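Dermonecrotic toxin (Pasteurella multocida, PDB 2EBF) is a mitogenic toxin that induces bone resorption and is associated with progressive atrophic rhinitis in pigs; its C-terminal region, represented here, carries a thiol protease-like catalytic triad. Local coordinates at residues 249-254 against 272-277. Sequence-based numbering, arbitrary orientation.
Sequences GMLSKC and YSISPY
Met250 and Ile274 show how a loop and a helix end can join, mostly through side chains, although their backbones stay well apart: the nearest CA atoms across the contact, those of Met250 and Ser273, are 9.3 Å apart, and no hydrogen bond joins 249-254 to 272-277. The methionine reaches about halfway across. Bends at chi2 (-86°) and chi3 (-92°) kink its chain, and the terminal methyl CE comes to rest 4.0 Å from Ile274 CG1, the two side chains running past each other in opposite senses. The same CE also touches the backbone, lying 3.6 Å from Ser273 O, a carbonyl oxygen that is hydrogen-bonded instead to Ser278 OG. Further along the isoleucine, CD1 touches Leu251 CD2 at 4.1 Å, methyl against methyl, with the leucine branch crossing it at nearly a right angle.

Outside this apolar trio, Phe292 and Phe290 of helix 288-300 cover Leu251 and Ile274 respectively, while Ala429 of helix 425-434 packs on Met250 and Ser273. Ser273 OG bonds back to Glu269 O within its own helix. The whole is a buried apolar junction between the loop after helix 234-248 and the end of helix 267-273 with the residue that follows it, within the toxin's C2 region.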
ATOM      1  N   GLY A 249       8.791  29.125 -21.802  1.00 57.47           N
ATOM      2  CA  GLY A 249       9.074  28.262 -20.657  1.00 56.48           C
ATOM      3  C   GLY A 249       8.023  27.204 -20.374  1.00 55.95           C
ATOM      4  O   GLY A 249       8.350  26.018 -20.267  1.00 56.12           O
ATOM      5  N   MET A 250       6.765  27.634 -20.260  1.00 54.93           N
ATOM      6  CA  MET A 250       5.652  26.758 -19.869  1.00 53.96           C
ATOM      7  C   MET A 250       5.236  25.761 -20.968  1.00 53.19           C
ATOM      8  O   MET A 250       5.660  25.882 -22.122  1.00 53.02           O
ATOM      9  CB  MET A 250       4.444  27.600 -19.430  1.00 54.13           C
ATOM     10  CG  MET A 250       4.749  28.649 -18.355  1.00 54.51           C
ATOM     11  SD  MET A 250       4.674  28.006 -16.667  1.00 55.69           S
ATOM     12  CE  MET A 250       2.965  28.357 -16.237  1.00 54.85           C
ATOM     13  N   LEU A 251       4.420  24.773 -20.585  1.00 52.06           N
ATOM     14  CA  LEU A 251       3.851  23.756 -21.495  1.00 50.91           C
ATOM     15  C   LEU A 251       4.845  23.146 -22.492  1.00 50.22           C
ATOM     16  O   LEU A 251       4.495  22.857 -23.637  1.00 49.85           O
ATOM     17  CB  LEU A 251       2.622  24.306 -22.235  1.00 50.82           C
ATOM     18  CG  LEU A 251       1.488  24.957 -21.436  1.00 50.75           C
ATOM     19  CD1 LEU A 251       0.454  25.543 -22.390  1.00 50.98           C
ATOM     20  CD2 LEU A 251       0.837  23.975 -20.467  1.00 50.41           C
ATOM     21  N   SER A 252       6.076  22.942 -22.036  1.00 49.65           N
ATOM     22  CA  SER A 252       7.144  22.397 -22.870  1.00 49.27           C
ATOM     23  C   SER A 252       6.922  20.940 -23.271  1.00 49.13           C
ATOM     24  O   SER A 252       7.444  20.490 -24.290  1.00 49.11           O
ATOM     25  CB  SER A 252       8.505  22.565 -22.183  1.00 49.31           C
ATOM     26  OG  SER A 252       8.409  22.421 -20.772  1.00 49.19           O
ATOM     27  N   LYS A 253       6.147  20.210 -22.467  1.00 48.92           N
ATOM     28  CA  LYS A 253       5.857  18.795 -22.722  1.00 48.71           C
ATOM     29  C   LYS A 253       4.451  18.615 -23.306  1.00 48.49           C
ATOM     30  O   LYS A 253       3.682  17.755 -22.875  1.00 48.15           O
ATOM     31  CB  LYS A 253       6.042  17.956 -21.449  1.00 48.64           C
ATOM     32  CG  LYS A 253       7.428  18.053 -20.823  1.00 49.06           C
ATOM     33  CD  LYS A 253       7.442  17.447 -19.425  1.00 49.91           C
ATOM     34  CE  LYS A 253       8.690  17.867 -18.648  1.00 50.36           C
ATOM     35  NZ  LYS A 253       8.625  17.431 -17.224  1.00 50.08           N
ATOM     36  N   CYS A 254       4.125  19.451 -24.283  1.00 48.28           N
ATOM     37  CA  CYS A 254       2.886  19.331 -25.036  1.00 48.10           C
ATOM     38  C   CYS A 254       3.221  19.443 -26.510  1.00 48.18           C
ATOM     39  O   CYS A 254       3.912  20.378 -26.926  1.00 47.93           O
ATOM     40  CB  CYS A 254       1.902  20.432 -24.650  1.00 47.97           C
ATOM     41  SG  CYS A 254       1.405  20.430 -22.932  1.00 48.04           S
ATOM     42  N   TYR A 272      -1.330  23.293 -10.076  1.00 35.85           N
ATOM     43  CA  TYR A 272      -0.632  24.104  -9.071  1.00 35.91           C
ATOM     44  C   TYR A 272       0.320  25.145  -9.661  1.00 36.40           C
ATOM     45  O   TYR A 272       0.805  26.016  -8.941  1.00 36.67           O
ATOM     46  CB  TYR A 272       0.072  23.206  -8.039  1.00 35.13           C
ATOM     47  CG  TYR A 272      -0.893  22.634  -7.024  1.00 34.96           C
ATOM     48  CD1 TYR A 272      -1.209  21.268  -7.005  1.00 33.32           C
ATOM     49  CD2 TYR A 272      -1.524  23.469  -6.102  1.00 34.64           C
ATOM     50  CE1 TYR A 272      -2.118  20.758  -6.069  1.00 33.29           C
ATOM     51  CE2 TYR A 272      -2.432  22.969  -5.175  1.00 34.89           C
ATOM     52  CZ  TYR A 272      -2.724  21.618  -5.163  1.00 34.06           C
ATOM     53  OH  TYR A 272      -3.619  21.153  -4.229  1.00 34.26           O
ATOM     54  N   SER A 273       0.567  25.065 -10.964  1.00 37.05           N
ATOM     55  CA  SER A 273       1.411  26.041 -11.647  1.00 37.92           C
ATOM     56  C   SER A 273       0.638  26.945 -12.621  1.00 38.39           C
ATOM     57  O   SER A 273       1.208  27.892 -13.169  1.00 38.42           O
ATOM     58  CB  SER A 273       2.589  25.350 -12.360  1.00 37.64           C
ATOM     59  OG  SER A 273       2.137  24.439 -13.352  1.00 39.04           O
ATOM     60  N   ILE A 274      -0.650  26.664 -12.827  1.00 38.77           N
ATOM     61  CA  ILE A 274      -1.464  27.429 -13.780  1.00 39.62           C
ATOM     62  C   ILE A 274      -2.782  27.921 -13.161  1.00 40.26           C
ATOM     63  O   ILE A 274      -3.659  27.121 -12.824  1.00 40.07           O
ATOM     64  CB  ILE A 274      -1.722  26.629 -15.090  1.00 39.46           C
ATOM     65  CG1 ILE A 274      -0.401  26.310 -15.801  1.00 39.35           C
ATOM     66  CG2 ILE A 274      -2.653  27.394 -16.021  1.00 39.48           C
ATOM     67  CD1 ILE A 274      -0.492  25.199 -16.841  1.00 39.58           C
ATOM     68  N   SER A 275      -2.899  29.246 -13.017  1.00 40.87           N
ATOM     69  CA  SER A 275      -4.100  29.893 -12.468  1.00 41.57           C
ATOM     70  C   SER A 275      -4.036  31.406 -12.718  1.00 42.37           C
ATOM     71  O   SER A 275      -3.019  31.896 -13.210  1.00 42.23           O
ATOM     72  CB  SER A 275      -4.228  29.615 -10.968  1.00 41.57           C
ATOM     73  OG  SER A 275      -3.423  30.510 -10.226  1.00 41.36           O
ATOM     74  N   PRO A 276      -5.114  32.155 -12.384  1.00 43.23           N
ATOM     75  CA  PRO A 276      -5.038  33.622 -12.480  1.00 44.05           C
ATOM     76  C   PRO A 276      -3.873  34.238 -11.696  1.00 44.52           C
ATOM     77  O   PRO A 276      -3.375  35.297 -12.083  1.00 44.76           O
ATOM     78  CB  PRO A 276      -6.385  34.094 -11.904  1.00 44.13           C
ATOM     79  CG  PRO A 276      -6.966  32.898 -11.192  1.00 43.95           C
ATOM     80  CD  PRO A 276      -6.453  31.715 -11.946  1.00 43.55           C
ATOM     81  N   TYR A 277      -3.438  33.571 -10.623  1.00 45.16           N
ATOM     82  CA  TYR A 277      -2.328  34.056  -9.792  1.00 45.66           C
ATOM     83  C   TYR A 277      -0.993  34.077 -10.532  1.00 45.49           C
ATOM     84  O   TYR A 277      -0.159  34.951 -10.287  1.00 45.63           O
ATOM     85  CB  TYR A 277      -2.170  33.207  -8.530  1.00 46.05           C
ATOM     86  CG  TYR A 277      -3.352  33.212  -7.592  1.00 46.98           C
ATOM     87  CD1 TYR A 277      -3.888  32.013  -7.123  1.00 47.70           C
ATOM     88  CD2 TYR A 277      -3.928  34.408  -7.159  1.00 47.35           C
ATOM     89  CE1 TYR A 277      -4.969  32.000  -6.246  1.00 48.53           C
ATOM     90  CE2 TYR A 277      -5.014  34.407  -6.283  1.00 47.90           C
ATOM     91  CZ  TYR A 277      -5.528  33.200  -5.835  1.00 48.12           C
ATOM     92  OH  TYR A 277      -6.599  33.183  -4.969  1.00 48.74           O
TER